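Local coordinates for nitroreductase family protein (Clostridium novyi, PDB 3G14), which probably acts as an oxidoreductase of the nitroreductase family, whose members typically use a bound flavin mononucleotide to reduce their substrates, at residues A107-V112 against T122-A127; I8-S13 against G114-G119; I22-L27 against S181-N186. All blocks are in the same frame, centred on the assembly; numbering follows the deposited sequence. Where two conformers were deposited one is given.

Contact 1. Residues A107-V112 against T122-A127; sequences AMEHIV and TCWIAA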
# COMPACT_ATOMS: atom_id res chain seq x y z
N ALA B 107 -3.82 1.91 -2.16
CA ALA B 107 -5.29 1.76 -2.20
C ALA B 107 -5.72 0.31 -2.22
O ALA B 107 -6.69 -0.07 -1.53
CB ALA B 107 -5.91 2.55 -3.42
N MSE B 108 -5.02 -0.51 -2.99
CA MSE B 108 -5.29 -1.94 -3.00
C MSE B 108 -5.05 -2.59 -1.62
O MSE B 108 -5.76 -3.52 -1.25
CB MSE B 108 -4.45 -2.65 -4.09
CG MSE B 108 -4.83 -4.09 -4.28
SE MSE B 108 -6.76 -4.40 -4.76
CE MSE B 108 -6.22 -5.33 -6.45
N GLU B 109 -4.07 -2.12 -0.84
CA GLU B 109 -3.90 -2.69 0.51
C GLU B 109 -5.07 -2.26 1.43
O GLU B 109 -5.42 -3.00 2.37
CB GLU B 109 -2.53 -2.33 1.12
CG GLU B 109 -2.20 -3.03 2.45
CD GLU B 109 -2.15 -4.55 2.36
OE1 GLU B 109 -2.38 -5.08 1.23
OE2 GLU B 109 -1.90 -5.19 3.41
N HIS B 110 -5.66 -1.08 1.18
CA HIS B 110 -6.89 -0.70 1.89
C HIS B 110 -8.04 -1.67 1.53
O HIS B 110 -8.82 -2.06 2.42
CB HIS B 110 -7.28 0.79 1.61
CG HIS B 110 -6.46 1.79 2.37
ND1 HIS B 110 -6.99 2.95 2.90
CD2 HIS B 110 -5.13 1.84 2.63
CE1 HIS B 110 -6.02 3.64 3.51
NE2 HIS B 110 -4.89 2.99 3.34
N ILE B 111 -8.12 -2.07 0.26
CA ILE B 111 -9.12 -3.09 -0.19
C ILE B 111 -8.91 -4.38 0.59
O ILE B 111 -9.85 -4.93 1.21
CB ILE B 111 -8.98 -3.43 -1.70
CG1 ILE B 111 -9.22 -2.20 -2.59
CG2 ILE B 111 -9.93 -4.59 -2.10
CD1 ILE B 111 -10.65 -1.75 -2.64
N VAL B 112 -7.67 -4.85 0.55
CA VAL B 112 -7.27 -6.11 1.18
C VAL B 112 -7.52 -6.09 2.69
O VAL B 112 -8.16 -7.00 3.25
CB VAL B 112 -5.80 -6.48 0.80
CG1 VAL B 112 -5.18 -7.51 1.78
CG2 VAL B 112 -5.72 -6.92 -0.66
N THR B 122 -8.81 -12.45 0.77
CA THR B 122 -8.25 -11.90 -0.46
C THR B 122 -6.91 -12.60 -0.74
O THR B 122 -6.39 -13.37 0.07
CB THR B 122 -7.96 -10.39 -0.33
OG1 THR B 122 -7.27 -10.17 0.90
CG2 THR B 122 -9.25 -9.57 -0.36
N CYS B 123 -6.37 -12.33 -1.92
CA CYS B 123 -5.05 -12.83 -2.25
C CYS B 123 -4.46 -11.93 -3.30
O CYS B 123 -5.01 -11.80 -4.38
CB CYS B 123 -5.14 -14.27 -2.77
SG CYS B 123 -3.53 -15.03 -3.05
N TRP B 124 -3.35 -11.25 -2.97
CA TRP B 124 -2.68 -10.39 -3.98
C TRP B 124 -2.23 -11.18 -5.18
O TRP B 124 -1.49 -12.15 -5.06
CB TRP B 124 -1.47 -9.70 -3.37
CG TRP B 124 -1.74 -8.44 -2.65
CD1 TRP B 124 -2.05 -8.29 -1.32
CD2 TRP B 124 -1.56 -7.11 -3.17
NE1 TRP B 124 -2.16 -6.96 -1.00
CE2 TRP B 124 -1.89 -6.21 -2.12
CE3 TRP B 124 -1.24 -6.61 -4.42
CZ2 TRP B 124 -1.85 -4.82 -2.28
CZ3 TRP B 124 -1.18 -5.21 -4.58
CH2 TRP B 124 -1.48 -4.34 -3.51
N ILE B 125 -2.65 -10.77 -6.37
CA ILE B 125 -2.15 -11.39 -7.63
C ILE B 125 -1.64 -10.30 -8.57
O ILE B 125 -2.42 -9.43 -9.00
CB ILE B 125 -3.27 -12.23 -8.32
CG1 ILE B 125 -3.82 -13.33 -7.39
CG2 ILE B 125 -2.79 -12.76 -9.73
CD1 ILE B 125 -5.22 -13.89 -7.77
N ALA B 126 -0.35 -10.36 -8.93
CA ALA B 126 0.30 -9.33 -9.71
C ALA B 126 0.88 -9.86 -11.04
O ALA B 126 1.27 -9.06 -11.89
CB ALA B 126 1.41 -8.69 -8.93
N ALA B 127 0.95 -11.19 -11.18
CA ALA B 127 1.58 -11.84 -12.36
C ALA B 127 0.53 -12.41 -13.32
O ALA B 127 -0.14 -13.39 -13.02
CB ALA B 127 2.52 -12.97 -11.92
O HOH W 1 -8.57 -10.39 3.23
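The carboxylate of E109 is gripped at both oxygens: OE1 takes the indole N-H of W124, and OE2 bonds H110 of the second subunit. The bond from W124 NE1 to E109 OE1 is 2.9 Å long with an N-H...O angle of 150°, and OE1 lies close to the indole plane, met nearly along its own C-O axis. With both oxygens held, the carboxylate has little freedom to rotate. The E109-H110 pair occurs in both directions across the dimer.

The preceding residue, selenomethionine M108, lies over a face of the same indole. Its CG is 3.8 Å from the centroid of the W124 six-membered ring, a CH-pi contact offset toward the rim. CG, anti to the backbone N (chi1 -172°), lies with CB against W124 CH2, and the bend at chi2 (58°) leads the selenium off the ring. One turn after M108, V112 fills the corner between the ring and T122: its CG2 lies 3.6 Å from W124 NE1 and its CG1 3.5 Å from T122 OG1. A water bonded to T122 OG1 at 2.7 Å also reaches V112 O weakly.

W124 also packs on I106 of the second subunit, so this buried contact belongs to the dimer interface. It joins the middle of helix 99-117 to the chain that follows it, where T122 and W124 pack on strand 144-151 and I111 leans on helix 24-35.

Contact 2. Residues I8-S13 against G114-G119; sequences IKKRKS and GATDEG. With SO4 (sulfate ion), chain E.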
# COMPACT_ATOMS: atom_id res chain seq x y z
N ILE B 8 -4.77 -6.47 11.06
CA ILE B 8 -3.44 -6.65 10.47
C ILE B 8 -2.97 -8.10 10.69
O ILE B 8 -2.38 -8.69 9.79
CB ILE B 8 -2.41 -5.66 11.11
CG1 ILE B 8 -2.90 -4.22 10.89
CG2 ILE B 8 -0.95 -5.94 10.58
CD1 ILE B 8 -2.96 -3.74 9.41
N LYS B 9 -3.19 -8.61 11.90
CA LYS B 9 -2.78 -9.95 12.27
C LYS B 9 -3.57 -11.02 11.55
O LYS B 9 -3.01 -12.08 11.24
CB LYS B 9 -2.89 -10.17 13.79
CG LYS B 9 -1.85 -9.42 14.58
CD LYS B 9 -1.99 -9.70 16.05
CE LYS B 9 -1.18 -8.73 16.85
NZ LYS B 9 -1.26 -9.03 18.32
N LYS B 10 -4.85 -10.78 11.30
CA LYS B 10 -5.71 -11.81 10.71
C LYS B 10 -5.53 -11.94 9.20
O LYS B 10 -5.80 -12.99 8.63
CB LYS B 10 -7.18 -11.53 11.04
CG LYS B 10 -8.19 -12.53 10.41
CD LYS B 10 -9.49 -12.65 11.18
CE LYS B 10 -10.68 -13.11 10.30
NZ LYS B 10 -11.24 -12.05 9.32
N ARG B 11 -5.08 -10.87 8.55
CA ARG B 11 -4.95 -10.88 7.10
C ARG B 11 -4.02 -11.99 6.65
O ARG B 11 -2.90 -12.09 7.11
CB ARG B 11 -4.40 -9.55 6.57
CG ARG B 11 -4.38 -9.49 5.04
CD ARG B 11 -3.16 -8.76 4.50
NE ARG B 11 -1.90 -9.26 5.04
CZ ARG B 11 -1.27 -10.36 4.63
NH1 ARG B 11 -1.76 -11.16 3.67
NH2 ARG B 11 -0.12 -10.66 5.22
N LYS B 12 -4.48 -12.83 5.73
CA LYS B 12 -3.62 -13.81 5.09
C LYS B 12 -4.03 -14.04 3.65
O LYS B 12 -5.14 -13.69 3.25
CB LYS B 12 -3.63 -15.13 5.86
CG LYS B 12 -4.99 -15.78 5.96
CD LYS B 12 -5.10 -16.74 7.16
CE LYS B 12 -4.25 -18.00 6.99
NZ LYS B 12 -4.30 -18.58 5.59
N SER B 13 -3.14 -14.65 2.87
CA SER B 13 -3.48 -14.98 1.49
C SER B 13 -4.39 -16.20 1.48
O SER B 13 -4.05 -17.25 2.01
CB SER B 13 -2.22 -15.25 0.66
OG SER B 13 -1.43 -14.12 0.67
N GLY B 114 -9.44 -3.96 4.35
CA GLY B 114 -10.86 -3.77 4.56
C GLY B 114 -11.68 -5.05 4.37
O GLY B 114 -12.59 -5.32 5.16
N ALA B 115 -11.32 -5.84 3.35
CA ALA B 115 -11.93 -7.18 3.17
C ALA B 115 -11.79 -8.03 4.41
O ALA B 115 -12.76 -8.64 4.84
CB ALA B 115 -11.31 -7.94 1.99
N THR B 116 -10.58 -8.10 4.95
CA THR B 116 -10.31 -8.83 6.18
C THR B 116 -11.22 -8.37 7.33
O THR B 116 -11.84 -9.19 8.02
CB THR B 116 -8.84 -8.68 6.61
OG1 THR B 116 -7.98 -9.04 5.51
CG2 THR B 116 -8.56 -9.54 7.84
N ASP B 117 -11.28 -7.05 7.53
CA ASP B 117 -12.19 -6.42 8.50
C ASP B 117 -13.66 -6.82 8.34
O ASP B 117 -14.38 -6.93 9.34
CB ASP B 117 -12.02 -4.88 8.38
CG ASP B 117 -12.92 -4.10 9.29
OD1 ASP B 117 -12.79 -4.23 10.51
OD2 ASP B 117 -13.77 -3.36 8.77
N GLU B 118 -14.11 -7.00 7.10
CA GLU B 118 -15.50 -7.37 6.78
C GLU B 118 -15.73 -8.88 6.72
O GLU B 118 -16.84 -9.34 6.45
CB GLU B 118 -15.95 -6.71 5.46
CG GLU B 118 -15.91 -5.17 5.42
CD GLU B 118 -16.76 -4.47 6.45
OE1 GLU B 118 -17.73 -5.07 6.93
OE2 GLU B 118 -16.45 -3.29 6.75
N GLY B 119 -14.69 -9.67 7.02
CA GLY B 119 -14.82 -11.11 7.15
C GLY B 119 -14.62 -11.85 5.84
O GLY B 119 -15.08 -12.99 5.69
S SO4 E . 0.51 -14.28 3.77
O1 SO4 E . 1.61 -15.05 3.22
O2 SO4 E . 0.88 -13.63 5.02
O3 SO4 E . -0.62 -15.17 4.07
O4 SO4 E . 0.14 -13.24 2.80
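T116 packs its methyl and hydroxyl against the chain where helix 4-10 ends, and this is the close part of the contact. T116 CG2 stands anti to its own backbone N and reaches R11 N at 3.8 Å, with K10 CB and CG at about the same range. The hydroxyl OG1 lies 3.7 Å from R11 CG, a van der Waals touch, since its polar bond goes to V112 O one turn back in its own helix. R11 and T116 therefore meet through aliphatic and backbone atoms.

The outer side is looser. K10 runs past T116 in the opposite direction, extended until a bend at chi4 (-73°) brings NZ to 3.2 Å from T116 O. That carbonyl already accepts the N-H of G119 in the Schellman motif that ends helix 99-117; the positive phi of G119 (89°) suits a glycine.

On the side of R11 turned away from T116, the guanidinium meets a sulfate, probably from the crystallisation liquor, with its edge. NH1 donates to sulfate O4 over 2.9 Å, with an N-H...O angle of 164°, and NH2 donates to O2 at 3.1 Å. S13 completes the grip, its backbone N bonding O3 at 2.8 Å and its OG bonding O4. In flavin-dependent nitroreductases an arginine and a serine near the N terminus typically bind the FMN phosphate, and the sulfate probably marks that site. R11 NH2 also donates to R36 O of the second subunit, so the guanidinium is held by both the anion and that subunit.

The contact thus sets the C-terminal ends of helix 4-10 and helix 99-117 against each other, with T116 also resting on V7 of the former and E118 reaching helix 24-35.

Contact 3. Residues I22-L27 against S181-N186; sequences IDRDKL and SFMESN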
# COMPACT_ATOMS: atom_id res chain seq x y z
N ILE B 22 -21.20 -11.97 -1.67
CA ILE B 22 -20.66 -10.79 -0.97
C ILE B 22 -21.82 -9.89 -0.62
O ILE B 22 -22.71 -9.72 -1.44
CB ILE B 22 -19.67 -10.01 -1.87
CG1 ILE B 22 -18.51 -10.91 -2.32
CG2 ILE B 22 -19.21 -8.70 -1.19
CD1 ILE B 22 -17.65 -11.44 -1.22
N ASP B 23 -21.81 -9.32 0.58
CA ASP B 23 -22.84 -8.35 0.96
C ASP B 23 -22.54 -7.01 0.32
O ASP B 23 -21.45 -6.47 0.51
CB ASP B 23 -22.90 -8.20 2.48
CG ASP B 23 -23.53 -9.42 3.18
OD1 ASP B 23 -24.39 -10.10 2.56
OD2 ASP B 23 -23.19 -9.68 4.36
N ARG B 24 -23.50 -6.44 -0.42
CA ARG B 24 -23.25 -5.22 -1.20
C ARG B 24 -22.75 -4.06 -0.33
O ARG B 24 -21.84 -3.31 -0.72
CB ARG B 24 -24.54 -4.80 -1.94
CG ARG B 24 -24.37 -3.58 -2.86
CD ARG B 24 -25.60 -3.38 -3.75
NE ARG B 24 -25.37 -2.33 -4.74
CZ ARG B 24 -25.49 -1.02 -4.49
NH1 ARG B 24 -25.84 -0.59 -3.28
NH2 ARG B 24 -25.26 -0.14 -5.45
N ASP B 25 -23.36 -3.90 0.85
CA ASP B 25 -22.98 -2.84 1.78
C ASP B 25 -21.52 -3.01 2.26
O ASP B 25 -20.76 -2.03 2.36
CB ASP B 25 -23.93 -2.83 2.97
CG ASP B 25 -23.71 -4.02 3.90
OD1 ASP B 25 -23.90 -5.18 3.44
OD2 ASP B 25 -23.31 -3.79 5.07
N LYS B 26 -21.14 -4.26 2.53
CA LYS B 26 -19.77 -4.55 2.96
C LYS B 26 -18.78 -4.24 1.84
O LYS B 26 -17.78 -3.60 2.08
CB LYS B 26 -19.61 -5.99 3.44
CG LYS B 26 -20.36 -6.38 4.72
CD LYS B 26 -19.77 -7.68 5.27
CE LYS B 26 -20.67 -8.43 6.24
NZ LYS B 26 -21.65 -7.57 6.89
N LEU B 27 -19.09 -4.67 0.62
CA LEU B 27 -18.27 -4.29 -0.55
C LEU B 27 -18.11 -2.77 -0.70
O LEU B 27 -17.00 -2.26 -0.96
CB LEU B 27 -18.91 -4.81 -1.83
CG LEU B 27 -18.16 -4.49 -3.14
CD1 LEU B 27 -16.72 -5.06 -3.14
CD2 LEU B 27 -18.97 -4.99 -4.30
N SER B 181 -20.61 1.70 -14.75
CA SER B 181 -20.83 2.01 -13.34
C SER B 181 -21.37 0.84 -12.51
O SER B 181 -22.42 0.26 -12.83
CB SER B 181 -21.82 3.17 -13.24
OG SER B 181 -22.16 3.43 -11.90
N PHE B 182 -20.66 0.50 -11.44
CA PHE B 182 -21.14 -0.52 -10.51
C PHE B 182 -22.44 -0.02 -9.84
O PHE B 182 -23.46 -0.73 -9.80
CB PHE B 182 -20.11 -0.82 -9.40
CG PHE B 182 -20.59 -1.84 -8.41
CD1 PHE B 182 -20.39 -3.20 -8.64
CD2 PHE B 182 -21.27 -1.45 -7.26
CE1 PHE B 182 -20.85 -4.15 -7.73
CE2 PHE B 182 -21.74 -2.40 -6.34
CZ PHE B 182 -21.53 -3.75 -6.58
N MSE B 183 -22.37 1.17 -9.28
CA MSE B 183 -23.47 1.61 -8.41
C MSE B 183 -24.72 1.98 -9.16
O MSE B 183 -25.80 1.93 -8.59
CB MSE B 183 -23.04 2.75 -7.50
CG MSE B 183 -22.11 2.35 -6.32
SE MSE B 183 -21.44 3.98 -5.68
CE MSE B 183 -23.06 4.50 -4.70
N GLU B 184 -24.61 2.35 -10.43
CA GLU B 184 -25.77 2.74 -11.21
C GLU B 184 -26.38 1.56 -11.95
O GLU B 184 -27.43 1.69 -12.56
CB GLU B 184 -25.41 3.81 -12.22
CG GLU B 184 -24.83 5.09 -11.63
CD GLU B 184 -24.34 6.03 -12.71
OE1 GLU B 184 -25.07 6.20 -13.71
OE2 GLU B 184 -23.22 6.58 -12.59
N SER B 185 -25.72 0.40 -11.92
CA SER B 185 -26.22 -0.75 -12.68
C SER B 185 -27.12 -1.66 -11.83
O SER B 185 -26.98 -1.74 -10.61
CB SER B 185 -25.06 -1.55 -13.27
OG SER B 185 -24.40 -0.78 -14.29
N ASN B 186 -28.04 -2.34 -12.51
CA ASN B 186 -28.76 -3.46 -11.92
C ASN B 186 -27.79 -4.65 -11.96
O ASN B 186 -27.85 -5.47 -12.88
CB ASN B 186 -30.04 -3.78 -12.70
O HOH W 2 -24.99 -1.85 -7.89
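This is a partly buried, mixed contact in which the first turn of helix 24-35 meets the turn that follows strand 173-175 near the C terminus: L27 packs on F182 on the inner side, while R24 reaches over the outer side through its guanidinium and a water.

The apolar part is L27 CD2 against F182 CZ, 3.6 Å apart, the two side chains arriving from opposite directions. F182 has CG anti to its backbone N (chi1 179°), which carries the ring away from its own turn and toward the helix. R24 stretches out from CG to NE and passes the same ring in the opposite direction, with NE 4.0 Å from F182 CE2 and meeting the ring obliquely.

At the tip of R24, NH2 donates to a water at 3.0 Å, which lies in the guanidinium plane. The water in turn donates to F182 O at 2.7 Å and, weakly, to S185 O. One solvent molecule thereby couples the arginine to two carbonyls of the turn. M183 O lies in the same region, 3.8 Å from R24 NH2, and CG of selenomethionine M183 lies 4.1 Å from the same R24 NH2.

The receiving chain is a type I beta turn from F182 to S185, closed by S185 N to F182 O. It is stiffened by an ST motif, in which E184 N donates to S181 OG, and by S185 OG, which bonds S181 O over 2.7 Å.

Around this pair, F182 also packs on strand 173-175 and on L28 of helix 24-35, and L27 continues inward to M80 of strand 80-86.

In the fold
From the N terminus, helix 4-10 and the residues after it come first; contact 2 closes a loop of 100 residues by bringing 8-13 to the end of helix 99-117. The chain next enters helix 24-35, whose first turn is met by 181-186, so contact 3 closes the longest loop and crosses contact 2. Contact 1 is a short closure, returning 122-127 to helix 99-117 within the span of contact 3 and crossing contact 2. Contacts 1 and 2 share that helix and touch, for example V112 against R11, and both reach the second subunit. Contact 3 stands apart, about 19 Å from contact 1 between centres, and meets contact 2 through K26 and E118.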